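Phytase (PDB 3ZHC) belongs to the histidine phosphatase superfamily (branch 2), folding into a mixed beta-sheet flanked by helices, with a further, mainly helical region beside it. Local coordinates at residues T98-G103 against P128-Q133; Q182-T187 against W264-S269; V284-A289 against I424-C429; W368-F373 against Q409-L414. The protein carries 2 engineered substitutions. All coordinates share one frame; numbering follows the deposited sequence.

Interaction 1: T98-G103 against P128-Q133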
loop_
_atom_site.group_PDB
_atom_site.type_symbol
_atom_site.label_atom_id
_atom_site.label_comp_id
_atom_site.label_asym_id
_atom_site.label_seq_id
_atom_site.Cartn_x
_atom_site.Cartn_y
_atom_site.Cartn_z
ATOM N N THR B 98 -15.654 -12.596 -38.120
ATOM C CA THR B 98 -15.767 -13.829 -37.305
ATOM C C THR B 98 -14.396 -14.277 -36.772
ATOM O O THR B 98 -14.228 -14.489 -35.543
ATOM C CB THR B 98 -16.442 -14.981 -38.091
ATOM O OG1 THR B 98 -17.717 -14.538 -38.584
ATOM C CG2 THR B 98 -16.635 -16.215 -37.200
ATOM N N CYS B 99 -13.429 -14.414 -37.687
ATOM C CA CYS B 99 -12.081 -14.857 -37.336
ATOM C C CYS B 99 -11.021 -13.864 -37.790
ATOM O O CYS B 99 -11.147 -13.293 -38.881
ATOM C CB CYS B 99 -11.797 -16.232 -37.938
ATOM S SG CYS B 99 -12.648 -17.588 -37.084
ATOM N N PRO B 100 -9.959 -13.648 -36.948
ATOM C CA PRO B 100 -8.879 -12.765 -37.363
ATOM C C PRO B 100 -8.163 -13.277 -38.610
ATOM O O PRO B 100 -8.078 -14.493 -38.823
ATOM C CB PRO B 100 -7.925 -12.781 -36.150
ATOM C CG PRO B 100 -8.750 -13.184 -35.024
ATOM C CD PRO B 100 -9.734 -14.142 -35.570
ATOM N N SER B 101 -7.651 -12.347 -39.417
ATOM C CA SER B 101 -6.978 -12.692 -40.668
ATOM C C SER B 101 -5.661 -13.434 -40.397
ATOM O O SER B 101 -5.106 -13.330 -39.288
ATOM C CB SER B 101 -6.733 -11.438 -41.506
ATOM O OG SER B 101 -7.973 -10.835 -41.876
ATOM N N PRO B 102 -5.153 -14.194 -41.399
ATOM C CA PRO B 102 -3.897 -14.931 -41.168
ATOM C C PRO B 102 -2.738 -13.994 -40.791
ATOM O O PRO B 102 -2.635 -12.875 -41.334
ATOM C CB PRO B 102 -3.633 -15.607 -42.512
ATOM C CG PRO B 102 -4.985 -15.631 -43.201
ATOM C CD PRO B 102 -5.676 -14.414 -42.769
ATOM N N GLY B 103 -1.892 -14.444 -39.865
ATOM C CA GLY B 103 -0.777 -13.638 -39.381
ATOM C C GLY B 103 -1.136 -12.458 -38.481
ATOM O O GLY B 103 -0.276 -11.602 -38.236
ATOM N N PRO B 128 -13.179 -17.864 -30.861
ATOM C CA PRO B 128 -13.738 -19.233 -30.815
ATOM C C PRO B 128 -14.015 -19.772 -32.206
ATOM O O PRO B 128 -14.467 -19.021 -33.077
ATOM C CB PRO B 128 -15.051 -19.070 -30.032
ATOM C CG PRO B 128 -15.355 -17.634 -30.037
ATOM C CD PRO B 128 -14.082 -16.876 -30.240
ATOM N N LYS B 129 -13.730 -21.057 -32.397
ATOM C CA LYS B 129 -13.959 -21.761 -33.660
ATOM C C LYS B 129 -13.089 -21.237 -34.838
ATOM O O LYS B 129 -13.478 -21.389 -35.995
ATOM C CB LYS B 129 -15.479 -21.756 -34.028
ATOM C CG LYS B 129 -16.401 -22.216 -32.890
ATOM C CD LYS B 129 -17.854 -21.909 -33.208
ATOM C CE LYS B 129 -18.773 -22.403 -32.107
ATOM N NZ LYS B 129 -18.489 -21.759 -30.790
ATOM N N CYS B 130 -11.924 -20.635 -34.521
ATOM C CA CYS B 130 -10.956 -20.144 -35.529
ATOM C C CYS B 130 -9.733 -21.073 -35.699
ATOM O O CYS B 130 -8.947 -20.873 -36.615
ATOM C CB CYS B 130 -10.507 -18.720 -35.194
ATOM S SG CYS B 130 -11.883 -17.512 -35.154
ATOM N N GLN B 131 -9.598 -22.075 -34.805
ATOM C CA GLN B 131 -8.506 -23.078 -34.851
ATOM C C GLN B 131 -7.095 -22.448 -34.823
ATOM O O GLN B 131 -6.141 -22.987 -35.419
ATOM C CB GLN B 131 -8.665 -24.017 -36.080
ATOM C CG GLN B 131 -9.990 -24.767 -36.143
ATOM C CD GLN B 131 -9.986 -25.879 -37.192
ATOM O OE1 GLN B 131 -8.927 -26.322 -37.644
ATOM N NE2 GLN B 131 -11.176 -26.337 -37.574
ATOM N N ILE B 132 -6.952 -21.305 -34.127
ATOM C CA ILE B 132 -5.639 -20.641 -34.011
ATOM C C ILE B 132 -4.724 -21.523 -33.126
ATOM O O ILE B 132 -5.127 -21.969 -32.066
ATOM C CB ILE B 132 -5.738 -19.212 -33.448
ATOM C CG1 ILE B 132 -6.515 -18.311 -34.421
ATOM C CG2 ILE B 132 -4.352 -18.638 -33.186
ATOM C CD1 ILE B 132 -6.727 -16.903 -33.924
ATOM N N GLN B 133 -3.506 -21.750 -33.592
ATOM C CA GLN B 133 -2.538 -22.597 -32.905
ATOM C C GLN B 133 -1.971 -21.991 -31.601
ATOM O O GLN B 133 -1.770 -20.777 -31.506
ATOM C CB GLN B 133 -1.373 -22.914 -33.859
ATOM C CG GLN B 133 -0.209 -23.757 -33.243
ATOM C CD GLN B 133 0.808 -24.233 -34.267
ATOM O OE1 GLN B 133 1.815 -24.836 -33.910
ATOM N NE2 GLN B 133 0.552 -23.966 -35.538
#
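The carbonyl oxygen of T98 lies 3.8 Å from SG of C130 and takes a weak hydrogen bond from NH1 of R85, a residue of helix 71-90. One residue further on, the two loops are joined covalently: SG of C99 is bonded to SG of C130 at 2.1 Å, with a C-S-S-C torsion of -95°, close to a right angle and left-handed in sense. Both cysteines point their CB at the other loop, and each sulfur, anti to its own carbonyl carbon (chi1 -74° in C99, -60° in C130), completes the bridge between CA atoms 5.7 Å apart. SG of C99 also passes 4.0 Å from the carbonyl oxygen of K129.

Residues 98-103 run into strand 105-109, while 128-133 follow helix 113-126 and run into strand 134-135, so the disulfide joins the loops that enter the two parallel strands of a beta-alpha-beta crossover (strand 105-109, helix 113-126, strand 134-135). Beside it the packing is apolar and sparse. CD of P100 comes to 4.0 Å from SG of C130, and CG of the same proline stands 4.4 Å from CD1 of I132, the end of an extended side chain. P100 and I132 both also rest on A127 and V105, and a bound formic acid lies near the side chain of I132.

Interaction 2: Q182-T187 against W264-S269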
loop_
_atom_site.group_PDB
_atom_site.type_symbol
_atom_site.label_atom_id
_atom_site.label_comp_id
_atom_site.label_asym_id
_atom_site.label_seq_id
_atom_site.Cartn_x
_atom_site.Cartn_y
_atom_site.Cartn_z
ATOM N N GLN B 182 5.042 -8.790 10.807
ATOM C CA GLN B 182 4.548 -9.532 12.021
ATOM C C GLN B 182 3.055 -9.776 12.019
ATOM O O GLN B 182 2.619 -10.912 12.114
ATOM C CB GLN B 182 4.878 -8.793 13.332
ATOM C CG GLN B 182 6.258 -8.958 13.795
ATOM C CD GLN B 182 6.523 -8.308 15.167
ATOM O OE1 GLN B 182 7.411 -7.430 15.298
ATOM N NE2 GLN B 182 5.753 -8.731 16.201
ATOM N N SER B 183 2.284 -8.691 11.915
ATOM C CA SER B 183 0.805 -8.758 11.974
ATOM C C SER B 183 0.199 -9.610 10.860
ATOM O O SER B 183 -0.840 -10.235 11.071
ATOM C CB SER B 183 0.199 -7.359 11.952
ATOM O OG SER B 183 0.520 -6.703 10.746
ATOM N N SER B 184 0.845 -9.631 9.682
ATOM C CA SER B 184 0.410 -10.503 8.566
ATOM C C SER B 184 0.552 -11.973 8.949
ATOM O O SER B 184 -0.349 -12.777 8.684
ATOM C CB SER B 184 1.196 -10.217 7.276
ATOM O OG SER B 184 0.747 -9.031 6.674
ATOM N N PHE B 185 1.687 -12.314 9.568
ATOM C CA PHE B 185 1.914 -13.669 10.072
ATOM C C PHE B 185 0.904 -14.042 11.167
ATOM O O PHE B 185 0.478 -15.187 11.225
ATOM C CB PHE B 185 3.351 -13.864 10.585
ATOM C CG PHE B 185 4.360 -14.078 9.500
ATOM C CD1 PHE B 185 4.428 -15.310 8.824
ATOM C CD2 PHE B 185 5.263 -13.063 9.141
ATOM C CE1 PHE B 185 5.378 -15.521 7.811
ATOM C CE2 PHE B 185 6.212 -13.269 8.126
ATOM C CZ PHE B 185 6.268 -14.502 7.463
ATOM N N ARG B 186 0.528 -13.076 12.021
ATOM C CA ARG B 186 -0.524 -13.307 13.034
ATOM C C ARG B 186 -1.855 -13.663 12.369
ATOM O O ARG B 186 -2.577 -14.546 12.856
ATOM C CB ARG B 186 -0.743 -12.079 13.964
ATOM C CG ARG B 186 0.467 -11.615 14.814
ATOM C CD ARG B 186 1.025 -12.721 15.728
ATOM N NE ARG B 186 1.948 -13.581 15.005
ATOM C CZ ARG B 186 3.245 -13.297 14.757
ATOM N NH1 ARG B 186 3.814 -12.161 15.181
ATOM N NH2 ARG B 186 3.982 -14.172 14.072
ATOM N N THR B 187 -2.176 -12.982 11.263
ATOM C CA THR B 187 -3.429 -13.246 10.524
ATOM C C THR B 187 -3.400 -14.648 9.904
ATOM O O THR B 187 -4.378 -15.402 10.026
ATOM C CB THR B 187 -3.716 -12.164 9.449
ATOM O OG1 THR B 187 -3.739 -10.876 10.069
ATOM C CG2 THR B 187 -5.076 -12.404 8.759
ATOM N N TRP B 264 -7.576 -10.408 3.683
ATOM C CA TRP B 264 -7.096 -10.914 2.380
ATOM C C TRP B 264 -5.749 -10.339 2.008
ATOM O O TRP B 264 -4.870 -11.078 1.551
ATOM C CB TRP B 264 -8.100 -10.632 1.234
ATOM C CG TRP B 264 -9.081 -11.677 1.062
ATOM C CD1 TRP B 264 -10.416 -11.609 1.332
ATOM C CD2 TRP B 264 -8.835 -12.994 0.575
ATOM N NE1 TRP B 264 -11.018 -12.799 1.039
ATOM C CE2 TRP B 264 -10.074 -13.674 0.574
ATOM C CE3 TRP B 264 -7.675 -13.678 0.135
ATOM C CZ2 TRP B 264 -10.206 -15.019 0.151
ATOM C CZ3 TRP B 264 -7.802 -15.024 -0.289
ATOM C CH2 TRP B 264 -9.069 -15.674 -0.274
ATOM N N ARG B 265 -5.584 -9.026 2.206
ATOM C CA ARG B 265 -4.327 -8.355 1.873
ATOM C C ARG B 265 -3.243 -8.602 2.915
ATOM O O ARG B 265 -2.076 -8.636 2.545
ATOM C CB ARG B 265 -4.548 -6.857 1.594
ATOM C CG ARG B 265 -5.342 -6.643 0.261
ATOM C CD ARG B 265 -5.198 -5.244 -0.273
ATOM N NE ARG B 265 -5.838 -5.071 -1.571
ATOM C CZ ARG B 265 -5.261 -5.242 -2.775
ATOM N NH1 ARG B 265 -3.966 -5.618 -2.912
ATOM N NH2 ARG B 265 -5.994 -5.031 -3.866
ATOM N N ASP B 266 -3.611 -8.778 4.205
ATOM C CA ASP B 266 -2.643 -9.259 5.232
ATOM C C ASP B 266 -2.024 -10.550 4.787
ATOM O O ASP B 266 -0.813 -10.722 4.853
ATOM C CB ASP B 266 -3.317 -9.560 6.592
ATOM C CG ASP B 266 -3.573 -8.341 7.432
ATOM O OD1 ASP B 266 -3.257 -7.202 7.015
ATOM O OD2 ASP B 266 -4.110 -8.538 8.564
ATOM N N LEU B 267 -2.879 -11.477 4.338
ATOM C CA LEU B 267 -2.433 -12.802 3.889
ATOM C C LEU B 267 -1.572 -12.711 2.638
ATOM O O LEU B 267 -0.436 -13.146 2.631
ATOM C CB LEU B 267 -3.645 -13.720 3.638
ATOM C CG LEU B 267 -4.424 -14.115 4.902
ATOM C CD1 LEU B 267 -5.775 -14.725 4.545
ATOM C CD2 LEU B 267 -3.605 -15.058 5.752
ATOM N N LEU B 268 -2.119 -12.126 1.588
ATOM C CA LEU B 268 -1.376 -12.024 0.312
ATOM C C LEU B 268 -0.151 -11.057 0.332
ATOM O O LEU B 268 0.646 -11.109 -0.581
ATOM C CB LEU B 268 -2.356 -11.798 -0.854
ATOM C CG LEU B 268 -2.937 -13.214 -1.214
ATOM C CD1 LEU B 268 -4.388 -13.218 -1.491
ATOM C CD2 LEU B 268 -2.094 -13.858 -2.373
ATOM N N SER B 269 -0.006 -10.209 1.377
ATOM C CA SER B 269 1.204 -9.373 1.519
ATOM C C SER B 269 2.448 -10.260 1.673
ATOM O O SER B 269 3.528 -9.886 1.243
ATOM C CB SER B 269 1.095 -8.417 2.707
ATOM O OG SER B 269 0.157 -7.401 2.437
#
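D266, T187 and S184 carry a crossing of two helices, in which 182-187 meets 264-269 within the helical part of this histidine phosphatase. The short axes approach to 8.3 Å at a crossing angle of -109°, a spacing consistent with the small S184 and T187 on the first helix; the CA atoms of S184 and D266 are only 4.7 Å apart.

D266 lies at the centre of the polar network. Its OD2 lies 2.8 Å from OG1 of T187. The same OD2 forms a salt bridge with K262 one helical turn earlier, and OD1 forms another with K117 of the second subunit, which also binds OG of S183. The buried carboxylate is thus met by two lysines, which would probably favour its negative charge, and the helix crossing is linked directly to the subunit interface.

T187 crosses the aspartate side chain at about a right angle. With CG2 anti to the backbone N, its methyl lies 4.0 Å from CB of D266 and 4.3 Å from CG of L267, while its hydroxyl is turned to the carboxylate. L267 in turn reaches the T187 backbone with CD2.

S184 uses the backbone of D266 instead. Its OG donates to the main-chain O of D266 at 2.9 Å, approaching at a C=O...donor angle of 119° and tilted 18° out of the carbonyl plane.

Interaction 3: V284-A289 against I424-C429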
loop_
_atom_site.group_PDB
_atom_site.type_symbol
_atom_site.label_atom_id
_atom_site.label_comp_id
_atom_site.label_asym_id
_atom_site.label_seq_id
_atom_site.Cartn_x
_atom_site.Cartn_y
_atom_site.Cartn_z
ATOM N N VAL B 284 18.116 -10.636 -9.941
ATOM C CA VAL B 284 17.415 -11.846 -10.402
ATOM C C VAL B 284 16.522 -11.535 -11.630
ATOM O O VAL B 284 16.631 -12.218 -12.650
ATOM C CB VAL B 284 16.582 -12.485 -9.267
ATOM C CG1 VAL B 284 15.617 -13.581 -9.806
ATOM C CG2 VAL B 284 17.508 -13.066 -8.214
ATOM N N ALA B 285 15.664 -10.508 -11.511
ATOM C CA ALA B 285 14.668 -10.133 -12.579
ATOM C C ALA B 285 15.268 -9.863 -13.947
ATOM O O ALA B 285 14.695 -10.260 -14.950
ATOM C CB ALA B 285 13.826 -8.928 -12.151
ATOM N N ARG B 286 16.419 -9.180 -13.974
ATOM C CA ARG B 286 17.114 -8.829 -15.234
ATOM C C ARG B 286 17.463 -10.049 -16.044
ATOM O O ARG B 286 17.162 -10.114 -17.225
ATOM C CB ARG B 286 18.395 -8.020 -14.966
ATOM C CG ARG B 286 18.182 -6.580 -14.600
ATOM C CD ARG B 286 19.549 -5.841 -14.391
ATOM N NE ARG B 286 20.339 -5.794 -15.640
ATOM C CZ ARG B 286 21.604 -6.240 -15.836
ATOM N NH1 ARG B 286 22.342 -6.786 -14.861
ATOM N NH2 ARG B 286 22.144 -6.111 -17.056
ATOM N N SER B 287 18.105 -11.015 -15.403
ATOM C CA SER B 287 18.478 -12.280 -16.067
ATOM C C SER B 287 17.249 -13.077 -16.523
ATOM O O SER B 287 17.174 -13.496 -17.671
ATOM C CB SER B 287 19.313 -13.135 -15.124
ATOM O OG SER B 287 20.488 -12.427 -14.708
ATOM N N ARG B 288 16.292 -13.267 -15.603
ATOM C CA ARG B 288 15.090 -14.097 -15.864
ATOM C C ARG B 288 14.122 -13.501 -16.876
ATOM O O ARG B 288 13.521 -14.231 -17.635
ATOM C CB ARG B 288 14.347 -14.443 -14.553
ATOM C CG ARG B 288 14.948 -15.577 -13.793
ATOM C CD ARG B 288 14.231 -15.817 -12.461
ATOM N NE ARG B 288 14.686 -17.059 -11.786
ATOM C CZ ARG B 288 14.509 -17.359 -10.476
ATOM N NH1 ARG B 288 13.879 -16.512 -9.634
ATOM N NH2 ARG B 288 14.974 -18.529 -9.996
ATOM N N ALA B 289 13.979 -12.171 -16.872
ATOM C CA ALA B 289 13.074 -11.470 -17.813
ATOM C C ALA B 289 13.662 -11.235 -19.204
ATOM O O ALA B 289 12.917 -10.838 -20.095
ATOM C CB ALA B 289 12.619 -10.116 -17.219
ATOM N N ILE B 424 18.479 -2.718 -19.399
ATOM C CA ILE B 424 18.171 -3.717 -18.365
ATOM C C ILE B 424 18.527 -5.186 -18.737
ATOM O O ILE B 424 18.839 -5.972 -17.847
ATOM C CB ILE B 424 16.659 -3.597 -17.877
ATOM C CG1 ILE B 424 15.663 -4.014 -18.967
ATOM C CG2 ILE B 424 16.387 -2.175 -17.374
ATOM C CD1 ILE B 424 14.213 -3.429 -18.772
ATOM N N ARG B 425 18.492 -5.540 -20.021
ATOM C CA ARG B 425 18.716 -6.948 -20.438
ATOM C C ARG B 425 20.120 -7.478 -20.110
ATOM O O ARG B 425 21.077 -6.730 -20.108
ATOM C CB ARG B 425 18.428 -7.146 -21.936
ATOM C CG ARG B 425 19.426 -6.494 -22.873
ATOM C CD ARG B 425 18.986 -6.597 -24.297
ATOM N NE ARG B 425 18.909 -7.977 -24.777
ATOM C CZ ARG B 425 19.945 -8.718 -25.182
ATOM N NH1 ARG B 425 21.202 -8.241 -25.173
ATOM N NH2 ARG B 425 19.730 -9.953 -25.602
ATOM N N VAL B 426 20.198 -8.780 -19.835
ATOM C CA VAL B 426 21.443 -9.470 -19.551
ATOM C C VAL B 426 21.758 -10.277 -20.823
ATOM O O VAL B 426 21.098 -11.271 -21.080
ATOM C CB VAL B 426 21.314 -10.373 -18.311
ATOM C CG1 VAL B 426 22.617 -11.140 -18.035
ATOM C CG2 VAL B 426 20.912 -9.544 -17.106
ATOM N N PRO B 427 22.776 -9.840 -21.632
ATOM C CA PRO B 427 23.063 -10.519 -22.939
ATOM C C PRO B 427 23.378 -12.031 -22.837
ATOM O O PRO B 427 23.048 -12.801 -23.757
ATOM C CB PRO B 427 24.253 -9.711 -23.508
ATOM C CG PRO B 427 24.822 -9.001 -22.373
ATOM C CD PRO B 427 23.726 -8.742 -21.384
ATOM N N GLU B 428 23.987 -12.440 -21.722
ATOM C CA GLU B 428 24.277 -13.854 -21.457
ATOM C C GLU B 428 23.002 -14.735 -21.339
ATOM O O GLU B 428 23.069 -15.946 -21.575
ATOM C CB GLU B 428 25.120 -14.014 -20.175
ATOM C CG GLU B 428 26.577 -13.466 -20.262
ATOM C CD GLU B 428 26.719 -11.927 -20.049
ATOM O OE1 GLU B 428 25.752 -11.258 -19.599
ATOM O OE2 GLU B 428 27.816 -11.401 -20.333
ATOM N N CYS B 429 21.855 -14.119 -20.982
ATOM C CA CYS B 429 20.574 -14.853 -20.785
ATOM C C CYS B 429 19.647 -14.875 -21.995
ATOM O O CYS B 429 18.497 -15.303 -21.872
ATOM C CB CYS B 429 19.870 -14.322 -19.532
ATOM S SG CYS B 429 20.885 -14.569 -18.097
#
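R286 and S287, on helix 282-301, pack against the turn in which helix 414-424 ends and the chain passes through a short 3-10 segment, 427-429. The polar bonds belong to the arginine. NE of R286 donates to O of I424 at 2.7 Å, with the oxygen at the guanidinium edge but 27° out of its plane and an N-H...O angle of 137°. NH2 adds a weak bond of 3.3 Å to O of R425. A bend at chi3 (64°) folds the chain so that the guanidinium reaches both consecutive carbonyls. I424 is still helical and R425 is not, so the arginine meets the C-terminal end of helix 414-424, where its positive charge would suit the partial negative charge of the helix end. Alongside, T290 OG1 binds both O of R286 and N of V426, and R425 turns its own guanidinium to D294 in a salt bridge.

Van der Waals contact centres on V426, whose side chain crosses that of R286 at about a right angle. Its CG2 sits over the centre of one guanidinium face, 3.5 Å above the plane. The same methyl is 3.6 Å from N of S287 and 3.8 Å from OG of S287, wedged between the arginine and the helix backbone.

Next to it comes the disulfide half-cystine C429, joined to C155. Its CB lies 3.4 Å from O of S287, and its SG, held in that covalent bridge, is 3.7 Å from CB of S287.

Interaction 4: W368-F373 against Q409-L414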
loop_
_atom_site.group_PDB
_atom_site.type_symbol
_atom_site.label_atom_id
_atom_site.label_comp_id
_atom_site.label_asym_id
_atom_site.label_seq_id
_atom_site.Cartn_x
_atom_site.Cartn_y
_atom_site.Cartn_z
ATOM N N TRP B 368 4.371 4.962 -30.198
ATOM C CA TRP B 368 4.407 5.062 -28.737
ATOM C C TRP B 368 3.949 3.751 -28.093
ATOM O O TRP B 368 3.137 3.027 -28.671
ATOM C CB TRP B 368 3.532 6.232 -28.272
ATOM C CG TRP B 368 3.875 7.516 -29.006
ATOM C CD1 TRP B 368 3.370 7.931 -30.213
ATOM C CD2 TRP B 368 4.803 8.525 -28.595
ATOM N NE1 TRP B 368 3.917 9.136 -30.573
ATOM C CE2 TRP B 368 4.800 9.531 -29.603
ATOM C CE3 TRP B 368 5.629 8.691 -27.472
ATOM C CZ2 TRP B 368 5.599 10.686 -29.517
ATOM C CZ3 TRP B 368 6.428 9.842 -27.387
ATOM C CH2 TRP B 368 6.404 10.823 -28.405
ATOM N N VAL B 369 4.480 3.462 -26.895
ATOM C CA VAL B 369 4.187 2.228 -26.161
ATOM C C VAL B 369 3.487 2.521 -24.847
ATOM O O VAL B 369 4.024 3.265 -24.028
ATOM C CB VAL B 369 5.484 1.416 -25.848
ATOM C CG1 VAL B 369 5.146 0.124 -25.090
ATOM C CG2 VAL B 369 6.239 1.101 -27.106
ATOM N N GLN B 370 2.289 1.938 -24.652
ATOM C CA GLN B 370 1.550 2.037 -23.382
ATOM C C GLN B 370 1.564 0.683 -22.697
ATOM O O GLN B 370 1.382 -0.349 -23.360
ATOM C CB GLN B 370 0.100 2.489 -23.589
ATOM C CG GLN B 370 -0.540 2.974 -22.271
ATOM C CD GLN B 370 -1.899 3.542 -22.459
ATOM O OE1 GLN B 370 -2.783 2.888 -23.012
ATOM N NE2 GLN B 370 -2.101 4.781 -21.990
ATOM N N VAL B 371 1.777 0.691 -21.374
ATOM C CA VAL B 371 1.853 -0.521 -20.571
ATOM C C VAL B 371 0.701 -0.534 -19.567
ATOM O O VAL B 371 0.485 0.447 -18.855
ATOM C CB VAL B 371 3.195 -0.641 -19.809
ATOM C CG1 VAL B 371 3.297 -2.023 -19.114
ATOM C CG2 VAL B 371 4.362 -0.434 -20.736
ATOM N N SER B 372 -0.028 -1.654 -19.520
ATOM C CA SER B 372 -1.164 -1.825 -18.618
ATOM C C SER B 372 -1.143 -3.177 -17.950
ATOM O O SER B 372 -0.462 -4.094 -18.410
ATOM C CB SER B 372 -2.473 -1.698 -19.401
ATOM O OG SER B 372 -2.580 -0.431 -19.993
ATOM N N PHE B 373 -1.890 -3.296 -16.852
ATOM C CA PHE B 373 -2.124 -4.597 -16.230
ATOM C C PHE B 373 -3.624 -4.869 -16.256
ATOM O O PHE B 373 -4.377 -4.172 -15.600
ATOM C CB PHE B 373 -1.560 -4.724 -14.805
ATOM C CG PHE B 373 -1.374 -6.170 -14.388
ATOM C CD1 PHE B 373 -2.424 -6.898 -13.862
ATOM C CD2 PHE B 373 -0.133 -6.811 -14.566
ATOM C CE1 PHE B 373 -2.243 -8.249 -13.496
ATOM C CE2 PHE B 373 0.046 -8.152 -14.205
ATOM C CZ PHE B 373 -1.003 -8.866 -13.673
ATOM N N GLN B 409 0.019 12.073 -22.932
ATOM C CA GLN B 409 -0.772 11.011 -22.303
ATOM C C GLN B 409 0.105 9.872 -21.620
ATOM O O GLN B 409 -0.376 8.754 -21.422
ATOM C CB GLN B 409 -1.748 10.421 -23.341
ATOM C CG GLN B 409 -3.047 9.821 -22.742
ATOM C CD GLN B 409 -4.093 9.467 -23.815
ATOM O OE1 GLN B 409 -3.797 9.456 -25.031
ATOM N NE2 GLN B 409 -5.329 9.172 -23.367
ATOM N N GLY B 410 1.369 10.173 -21.278
ATOM C CA GLY B 410 2.244 9.240 -20.505
ATOM C C GLY B 410 2.918 8.046 -21.193
ATOM O O GLY B 410 3.666 7.296 -20.543
ATOM N N MET B 411 2.665 7.860 -22.483
ATOM C CA MET B 411 3.247 6.734 -23.237
ATOM C C MET B 411 4.715 6.954 -23.576
ATOM O O MET B 411 5.118 8.065 -23.899
ATOM C CB MET B 411 2.503 6.504 -24.549
ATOM C CG MET B 411 1.007 6.317 -24.432
ATOM S SD MET B 411 0.339 5.891 -26.027
ATOM C CE MET B 411 -1.415 6.129 -25.755
ATOM N N CYS B 412 5.497 5.878 -23.499
ATOM C CA CYS B 412 6.900 5.910 -23.843
ATOM C C CYS B 412 7.018 5.931 -25.364
ATOM O O CYS B 412 6.167 5.382 -26.045
ATOM C CB CYS B 412 7.586 4.679 -23.250
ATOM S SG CYS B 412 9.318 4.610 -23.452
ATOM N N SER B 413 8.066 6.572 -25.898
ATOM C CA SER B 413 8.283 6.541 -27.358
ATOM C C SER B 413 8.816 5.143 -27.665
ATOM O O SER B 413 9.414 4.492 -26.788
ATOM C CB SER B 413 9.234 7.641 -27.858
ATOM O OG SER B 413 10.584 7.391 -27.522
ATOM N N LEU B 414 8.594 4.681 -28.894
ATOM C CA LEU B 414 9.023 3.338 -29.312
ATOM C C LEU B 414 10.542 3.097 -29.083
ATOM O O LEU B 414 10.922 2.049 -28.525
ATOM C CB LEU B 414 8.647 3.085 -30.780
ATOM C CG LEU B 414 8.835 1.670 -31.332
ATOM C CD1 LEU B 414 7.937 0.670 -30.607
ATOM C CD2 LEU B 414 8.557 1.663 -32.816
#
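W368 and S413 face each other as a non-hydrogen-bonded antiparallel pair, their CA atoms 4.4 Å apart and their side chains diverging. The indole nevertheless lies along the partner chain: its CE3 comes to 3.4 Å from CA of S413, obliquely to the ring, and CZ3 to 3.6 Å from CB of S413. A chi1 of -51°, with CG anti to the carbonyl carbon, places the ring there, and NE1 binds OG1 of T366. CA of W368 makes a CA-H...O contact of 3.2 Å with O of C412, while its CB touches CB of M411.

V369 pairs with C412 in the hydrogen-bonded position, by which strand 412-413 joins the edge of strand 366-375 in the mixed sheet. N of V369 donates to O of C412 at 2.7 Å in a nearly straight bond (170°). The return bond from N of C412 to O of V369 is longer, 3.0 Å, and more bent, 139°. Both side chains lie on the same sheet face, where each touches F417, and CG2 of V369 meets CD1 of L414 at 3.9 Å.

At Q370 the touch is through the aliphatic part of the side chain: its CB lies 4.0 Å from CG of M411, whose extended chain also touches W359.

C412 therefore uses both backbone polar groups on one residue of strand 366-375, and its sulfur bonds to C403. The short strand is tied to the sheet and to the preceding loop directly before S413, the N-cap of helix 414-424.

The four contacts follow the chain in series, except that interaction 4 is nested inside the loop closed by interaction 3. Interactions 1 and 2 lie on opposite sides of the chain's centre, with centres about 44 Å apart. Interaction 1 borders strands 105-109 and 134-135, and interaction 4 strand 366-375, all in the same mixed sheet. Interaction 2 uses helix 260-280, and interaction 3 the next helix, 282-301. Interactions 3 and 4 are linked by helix 414-424, which starts at interaction 4 and ends at interaction 3; their nearest atoms are about 10 Å apart. Interactions 3 and 4 thus join the C-terminal part of the chain to the helices and to the sheet; disulfides occur at interactions 1, 3 and 4.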